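Local structure of orotidine 5'-phosphate decarboxylase (Streptomyces avermitilis, 3V75) at residues 210-224 with 235-249. The protein probably catalyses the decarboxylation of orotidine 5'-phosphate to UMP, the last step of de novo UMP synthesis. Residues are numbered along the deposited sequence; the frame is centred on the assembly and turned at random.
Sequences GEEPLGSFGAVVGAT and INGPLLAPGIGAQGA
A parallel pairing of neighbouring barrel strands, 217-221 with 239-241, joins these segments, A219 lying beside L239 and V220 beside L240. Backbone hydrogen bonds run from A219 N to P238 O, L240 N to A219 O (2.8 Å) and V221 N to L240 O (3.0 Å); a further one runs from A223 N to P242 O. Glycine suits position 218, since at this backbone a CB would run into P238 O. These are the sixth and seventh strands of the TIM barrel typical of OMP decarboxylases. A219 and L239 face the outer layer, where A219 meets L201 and L204 of helix 196-207; V221 sets CG2 beside CD2 of L239. V220 and L240 lie side by side on the other face, CG2 of V220 4.0 Å from CD2 of L240, and the side chain of V220 is about 6 Å from that of K119, the predicted proton donor. Before the strands, N236 reaches across with CG anti to its own N (chi1 -169°). Its ND2 gives E211 O a nearly straight bond of 2.8 Å (171°), on a carbonyl lone pair and in the amide plane, and also binds N208 O. Replacing N236 with an alanine would probably leave E211 O and N208 O without this shared donor, with the backbone bond from G215 N to N236 O still in place. L214 lays CD1 3.6 Å from G237 CA, where the glycine has no side chain to block it. The methyl of A223 is small enough to fit against I244 CD1 (3.7 Å) and A249 CB, while T224 CG2 touches CB of A246 and of A249.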
ATOM      1  N   GLY A 210      -1.514  25.367  14.294  1.00 17.81           N
ATOM      2  CA  GLY A 210      -1.524  26.750  13.847  1.00 19.23           C
ATOM      3  C   GLY A 210      -1.924  27.012  12.410  1.00 24.57           C
ATOM      4  O   GLY A 210      -2.026  28.174  12.029  1.00 23.20           O
ATOM      5  N   GLU A 211      -2.168  25.973  11.604  1.00 17.82           N
ATOM      6  CA  GLU A 211      -2.520  26.176  10.197  1.00 18.50           C
ATOM      7  C   GLU A 211      -3.973  26.612  10.099  1.00 23.65           C
ATOM      8  O   GLU A 211      -4.846  26.031  10.754  1.00 26.44           O
ATOM      9  CB  GLU A 211      -2.378  24.901   9.394  1.00 20.87           C
ATOM     10  CG  GLU A 211      -0.970  24.535   9.242  1.00 23.26           C
ATOM     11  CD  GLU A 211      -0.269  25.393   8.173  1.00 32.22           C
ATOM     12  OE1 GLU A 211      -0.907  25.712   7.139  1.00 44.26           O
ATOM     13  OE2 GLU A 211       0.907  25.734   8.366  1.00 46.72           O
ATOM     14  N   GLU A 212      -4.225  27.641   9.302  1.00 16.82           N
ATOM     15  CA  GLU A 212      -5.577  28.154   9.191  1.00 15.52           C
ATOM     16  C   GLU A 212      -6.000  28.127   7.736  1.00 15.88           C
ATOM     17  O   GLU A 212      -5.196  28.424   6.853  1.00 18.04           O
ATOM     18  CB  GLU A 212      -5.638  29.581   9.717  1.00 20.71           C
ATOM     19  CG  GLU A 212      -5.249  29.704  11.174  1.00 25.01           C
ATOM     20  CD  GLU A 212      -6.374  29.339  12.126  1.00 34.71           C
ATOM     21  OE1 GLU A 212      -7.503  29.022  11.631  1.00 41.07           O
ATOM     22  OE2 GLU A 212      -6.179  29.410  13.384  1.00 45.68           O
ATOM     23  N   PRO A 213      -7.290  27.849   7.464  1.00 14.74           N
ATOM     24  CA  PRO A 213      -8.397  27.545   8.378  1.00 16.12           C
ATOM     25  C   PRO A 213      -8.377  26.086   8.800  1.00 12.78           C
ATOM     26  O   PRO A 213      -9.096  25.691   9.728  1.00 15.52           O
ATOM     27  CB  PRO A 213      -9.633  27.831   7.503  1.00 16.89           C
ATOM     28  CG  PRO A 213      -9.194  27.523   6.139  1.00 20.04           C
ATOM     29  CD  PRO A 213      -7.740  27.938   6.065  1.00 16.38           C
ATOM     30  N   LEU A 214      -7.540  25.287   8.141  1.00 10.90           N
ATOM     31  CA  LEU A 214      -7.493  23.861   8.378  1.00 11.56           C
ATOM     32  C   LEU A 214      -6.117  23.385   7.884  1.00 11.53           C
ATOM     33  O   LEU A 214      -5.644  23.836   6.827  1.00 11.68           O
ATOM     34  CB  LEU A 214      -8.594  23.168   7.562  1.00 10.99           C
ATOM     35  CG  LEU A 214      -8.803  21.657   7.736  1.00 11.83           C
ATOM     36  CD1 LEU A 214      -9.156  21.308   9.176  1.00 13.28           C
ATOM     37  CD2 LEU A 214      -9.837  21.092   6.770  1.00 13.91           C
ATOM     38  N   GLY A 215      -5.514  22.438   8.595  1.00  9.39           N
ATOM     39  CA  GLY A 215      -4.246  21.865   8.175  1.00  8.35           C
ATOM     40  C   GLY A 215      -4.404  20.870   7.033  1.00  8.33           C
ATOM     41  O   GLY A 215      -5.523  20.452   6.695  1.00  8.37           O
ATOM     42  N   SER A 216      -3.282  20.429   6.465  1.00  7.88           N
ATOM     43  CA  SER A 216      -3.296  19.534   5.306  1.00  7.98           C
ATOM     44  C   SER A 216      -3.174  18.057   5.617  1.00  6.49           C
ATOM     45  O   SER A 216      -3.249  17.238   4.701  1.00  8.04           O
ATOM     46  CB  SER A 216      -2.172  19.910   4.322  1.00  8.94           C
ATOM     47  OG  SER A 216      -2.345  21.212   3.812  1.00  9.53           O
ATOM     48  N   PHE A 217      -2.985  17.721   6.902  1.00  5.38           N
ATOM     49  CA  PHE A 217      -2.673  16.347   7.287  1.00  4.91           C
ATOM     50  C   PHE A 217      -3.820  15.764   8.086  1.00  6.07           C
ATOM     51  O   PHE A 217      -4.073  16.151   9.221  1.00  7.37           O
ATOM     52  CB  PHE A 217      -1.279  16.304   7.957  1.00  6.67           C
ATOM     53  CG  PHE A 217      -0.223  16.832   7.023  1.00  6.22           C
ATOM     54  CD1 PHE A 217       0.220  16.047   5.966  1.00  7.53           C
ATOM     55  CD2 PHE A 217       0.189  18.150   7.085  1.00  7.69           C
ATOM     56  CE1 PHE A 217       1.129  16.562   5.008  1.00  9.20           C
ATOM     57  CE2 PHE A 217       1.107  18.662   6.140  1.00  8.97           C
ATOM     58  CZ  PHE A 217       1.560  17.859   5.109  1.00  9.75           C
ATOM     59  N   GLY A 218      -4.541  14.862   7.429  1.00  5.33           N
ATOM     60  CA  GLY A 218      -5.795  14.357   7.990  1.00  6.07           C
ATOM     61  C   GLY A 218      -5.691  12.909   8.383  1.00  4.58           C
ATOM     62  O   GLY A 218      -4.635  12.269   8.239  1.00  4.98           O
ATOM     63  N   ALA A 219      -6.803  12.389   8.913  1.00  4.65           N
ATOM     64  CA  ALA A 219      -6.906  10.996   9.349  1.00  5.10           C
ATOM     65  C   ALA A 219      -8.084  10.325   8.641  1.00  3.90           C
ATOM     66  O   ALA A 219      -9.083  10.989   8.339  1.00  5.21           O
ATOM     67  CB  ALA A 219      -7.155  10.927  10.868  1.00  6.09           C
ATOM     68  N   VAL A 220      -7.985   9.013   8.437  1.00  4.33           N
ATOM     69  CA  VAL A 220      -9.141   8.217   8.039  1.00  4.61           C
ATOM     70  C   VAL A 220      -9.817   7.731   9.336  1.00  4.44           C
ATOM     71  O   VAL A 220      -9.174   7.089  10.180  1.00  4.64           O
ATOM     72  CB  VAL A 220      -8.740   7.021   7.154  1.00  4.12           C
ATOM     73  CG1 VAL A 220     -10.014   6.230   6.767  1.00  5.48           C
ATOM     74  CG2 VAL A 220      -7.980   7.543   5.904  1.00  5.25           C
ATOM     75  N   VAL A 221     -11.099   8.080   9.496  1.00  4.66           N
ATOM     76  CA  VAL A 221     -11.882   7.759  10.700  1.00  4.07           C
ATOM     77  C   VAL A 221     -13.252   7.302  10.219  1.00  5.16           C
ATOM     78  O   VAL A 221     -14.017   8.101   9.646  1.00  6.12           O
ATOM     79  CB  VAL A 221     -12.060   8.994  11.588  1.00  6.02           C
ATOM     80  CG1 VAL A 221     -12.843   8.655  12.865  1.00  7.04           C
ATOM     81  CG2 VAL A 221     -10.686   9.550  11.988  1.00  7.28           C
ATOM     82  N   GLY A 222     -13.550   6.026  10.405  1.00  5.51           N
ATOM     83  CA  GLY A 222     -14.790   5.450   9.900  1.00  6.84           C
ATOM     84  C   GLY A 222     -16.032   6.021  10.571  1.00  8.61           C
ATOM     85  O   GLY A 222     -16.099   6.091  11.814  1.00  8.46           O
ATOM     86  N   ALA A 223     -17.008   6.436   9.740  1.00  6.83           N
ATOM     87  CA  ALA A 223     -18.217   7.106  10.253  1.00  8.96           C
ATOM     88  C   ALA A 223     -19.142   6.160  10.994  1.00  7.92           C
ATOM     89  O   ALA A 223     -20.062   6.622  11.677  1.00  9.73           O
ATOM     90  CB  ALA A 223     -19.005   7.776   9.107  1.00 10.63           C
ATOM     91  N   THR A 224     -18.970   4.850  10.816  1.00  7.73           N
ATOM     92  CA  THR A 224     -19.874   3.897  11.469  1.00  9.02           C
ATOM     93  C   THR A 224     -19.318   3.374  12.798  1.00 10.10           C
ATOM     94  O   THR A 224     -19.927   2.503  13.423  1.00 12.05           O
ATOM     95  CB  THR A 224     -20.222   2.695  10.561  1.00 10.49           C
ATOM     96  OG1 THR A 224     -19.022   1.989  10.212  1.00 12.83           O
ATOM     97  CG2 THR A 224     -20.903   3.155   9.271  1.00 13.91           C
ATOM     98  N   ILE A 235      -7.936  17.622  15.523  1.00  8.16           N
ATOM     99  CA  ILE A 235      -6.539  17.584  15.046  1.00  8.15           C
ATOM    100  C   ILE A 235      -6.216  18.716  14.086  1.00  7.93           C
ATOM    101  O   ILE A 235      -5.118  18.761  13.518  1.00  7.34           O
ATOM    102  CB  ILE A 235      -6.207  16.227  14.386  1.00  8.26           C
ATOM    103  CG1 ILE A 235      -7.085  15.986  13.159  1.00  7.69           C
ATOM    104  CG2 ILE A 235      -6.373  15.117  15.422  1.00 10.86           C
ATOM    105  CD1 ILE A 235      -6.629  14.834  12.263  1.00 10.49           C
ATOM    106  N   ASN A 236      -7.144  19.651  13.916  1.00  8.16           N
ATOM    107  CA  ASN A 236      -6.970  20.748  12.947  1.00  9.38           C
ATOM    108  C   ASN A 236      -6.584  20.222  11.566  1.00  8.81           C
ATOM    109  O   ASN A 236      -5.773  20.831  10.822  1.00  8.54           O
ATOM    110  CB  ASN A 236      -5.978  21.824  13.422  1.00  8.00           C
ATOM    111  CG  ASN A 236      -6.017  23.046  12.541  1.00 10.50           C
ATOM    112  OD1 ASN A 236      -7.099  23.422  12.054  1.00 12.48           O
ATOM    113  ND2 ASN A 236      -4.859  23.648  12.271  1.00 12.67           N
ATOM    114  N   GLY A 237      -7.176  19.083  11.202  1.00  7.99           N
ATOM    115  CA  GLY A 237      -7.014  18.531   9.866  1.00  8.01           C
ATOM    116  C   GLY A 237      -8.249  17.753   9.471  1.00  7.64           C
ATOM    117  O   GLY A 237      -9.119  17.473  10.316  1.00  7.61           O
ATOM    118  N   PRO A 238      -8.362  17.444   8.187  1.00  6.17           N
ATOM    119  CA  PRO A 238      -9.601  16.833   7.680  1.00  6.55           C
ATOM    120  C   PRO A 238      -9.727  15.376   8.141  1.00  5.11           C
ATOM    121  O   PRO A 238      -8.703  14.660   8.332  1.00  6.51           O
ATOM    122  CB  PRO A 238      -9.445  16.914   6.163  1.00  6.70           C
ATOM    123  CG  PRO A 238      -7.926  16.958   5.932  1.00  6.63           C
ATOM    124  CD  PRO A 238      -7.378  17.734   7.126  1.00  5.88           C
ATOM    125  N   LEU A 239     -10.970  14.909   8.302  1.00  5.83           N
ATOM    126  CA  LEU A 239     -11.206  13.527   8.723  1.00  4.90           C
ATOM    127  C   LEU A 239     -11.947  12.845   7.576  1.00  4.57           C
ATOM    128  O   LEU A 239     -13.132  13.135   7.344  1.00  6.23           O
ATOM    129  CB  LEU A 239     -12.071  13.519   9.984  1.00  6.52           C
ATOM    130  CG  LEU A 239     -11.531  14.334  11.167  1.00  5.49           C
ATOM    131  CD1 LEU A 239     -12.566  14.364  12.286  1.00  7.27           C
ATOM    132  CD2 LEU A 239     -10.223  13.698  11.686  1.00  7.74           C
ATOM    133  N   LEU A 240     -11.266  11.984   6.835  1.00  4.61           N
ATOM    134  CA  LEU A 240     -11.910  11.300   5.721  1.00  4.19           C
ATOM    135  C   LEU A 240     -12.747  10.196   6.324  1.00  5.18           C
ATOM    136  O   LEU A 240     -12.227   9.316   7.042  1.00  5.16           O
ATOM    137  CB  LEU A 240     -10.868  10.725   4.779  1.00  5.50           C
ATOM    138  CG  LEU A 240     -11.354   9.840   3.641  1.00  5.88           C
ATOM    139  CD1 LEU A 240     -12.200  10.675   2.663  1.00  7.54           C
ATOM    140  CD2 LEU A 240     -10.143   9.207   2.933  1.00  7.86           C
ATOM    141  N   ALA A 241     -14.054  10.244   6.067  1.00  4.98           N
ATOM    142  CA  ALA A 241     -14.969   9.346   6.755  1.00  5.73           C
ATOM    143  C   ALA A 241     -15.669   8.455   5.758  1.00  5.06           C
ATOM    144  O   ALA A 241     -16.705   8.834   5.214  1.00  7.82           O
ATOM    145  CB  ALA A 241     -15.978  10.138   7.584  1.00  6.94           C
ATOM    146  N   PRO A 242     -15.142   7.256   5.529  1.00  5.44           N
ATOM    147  CA  PRO A 242     -15.886   6.312   4.691  1.00  9.57           C
ATOM    148  C   PRO A 242     -17.149   5.780   5.419  1.00  8.77           C
ATOM    149  O   PRO A 242     -17.273   5.809   6.700  1.00  8.60           O
ATOM    150  CB  PRO A 242     -14.877   5.190   4.421  1.00 12.12           C
ATOM    151  CG  PRO A 242     -13.790   5.357   5.436  1.00 13.06           C
ATOM    152  CD  PRO A 242     -13.883   6.717   6.055  1.00  5.85           C
ATOM    153  N   GLY A 243     -18.069   5.262   4.598  1.00  8.78           N
ATOM    154  CA  GLY A 243     -19.250   4.612   5.138  1.00 10.93           C
ATOM    155  C   GLY A 243     -20.482   5.490   5.129  1.00 10.75           C
ATOM    156  O   GLY A 243     -21.508   5.089   5.716  1.00 13.19           O
ATOM    157  N   ILE A 244     -20.438   6.649   4.495  1.00  9.57           N
ATOM    158  CA  ILE A 244     -21.603   7.524   4.553  1.00  9.95           C
ATOM    159  C   ILE A 244     -22.735   6.872   3.751  1.00 12.62           C
ATOM    160  O   ILE A 244     -22.528   6.379   2.637  1.00 13.03           O
ATOM    161  CB  ILE A 244     -21.300   8.914   3.996  1.00  9.35           C
ATOM    162  CG1 ILE A 244     -20.036   9.508   4.623  1.00 11.53           C
ATOM    163  CG2 ILE A 244     -22.509   9.822   4.155  1.00 11.72           C
ATOM    164  CD1 ILE A 244     -20.152   9.699   6.130  1.00 12.44           C
ATOM    165  N   GLY A 245     -23.933   6.862   4.348  1.00 12.48           N
ATOM    166  CA  GLY A 245     -25.101   6.212   3.769  1.00 14.85           C
ATOM    167  C   GLY A 245     -25.415   4.920   4.527  1.00 18.42           C
ATOM    168  O   GLY A 245     -26.541   4.440   4.491  1.00 25.12           O
ATOM    169  N   ALA A 246     -24.408   4.312   5.176  1.00 15.37           N
ATOM    170  CA  ALA A 246     -24.593   3.076   5.965  1.00 17.26           C
ATOM    171  C   ALA A 246     -25.428   3.368   7.194  1.00 26.85           C
ATOM    172  O   ALA A 246     -25.534   4.500   7.626  1.00 18.87           O
ATOM    173  CB  ALA A 246     -23.258   2.496   6.397  1.00 16.18           C
ATOM    174  N   GLN A 247     -26.022   2.322   7.756  1.00 21.19           N
ATOM    175  CA  GLN A 247     -26.790   2.457   8.984  1.00 26.37           C
ATOM    176  C   GLN A 247     -26.018   3.253  10.056  1.00 21.99           C
ATOM    177  O   GLN A 247     -24.872   2.916  10.371  1.00 24.17           O
ATOM    178  CB  GLN A 247     -27.138   1.031   9.465  1.00 27.42           C
ATOM    179  CG  GLN A 247     -27.771   0.926  10.826  1.00 35.86           C
ATOM    180  CD  GLN A 247     -28.957   1.852  10.936  1.00 42.33           C
ATOM    181  OE1 GLN A 247     -29.928   1.733  10.153  1.00 49.17           O
ATOM    182  NE2 GLN A 247     -28.887   2.828  11.892  1.00 45.65           N
ATOM    183  N   GLY A 248     -26.625   4.322  10.594  1.00 22.22           N
ATOM    184  CA  GLY A 248     -25.986   5.110  11.649  1.00 23.27           C
ATOM    185  C   GLY A 248     -25.027   6.163  11.122  1.00 19.54           C
ATOM    186  O   GLY A 248     -24.456   6.948  11.917  1.00 22.48           O
ATOM    187  N   ALA A 249     -24.802   6.151   9.798  1.00 17.59           N
ATOM    188  CA  ALA A 249     -23.936   7.122   9.139  1.00 18.07           C
ATOM    189  C   ALA A 249     -24.659   7.762   7.959  1.00 12.74           C
ATOM    190  O   ALA A 249     -24.070   8.070   6.905  1.00 15.10           O
ATOM    191  CB  ALA A 249     -22.625   6.511   8.689  1.00 16.46           C
TER
HETATM  192  O   HOH W   1      -7.601  26.113  12.640  1.00 27.48           O
HETATM  193  O   HOH W   2     -22.254   5.818  12.955  1.00 25.90           O
HETATM  194  O   HOH W   3     -17.095   3.538   8.468  1.00 15.85           O
HETATM  195  O   HOH W   4     -23.200   3.112  12.749  1.00 36.65           O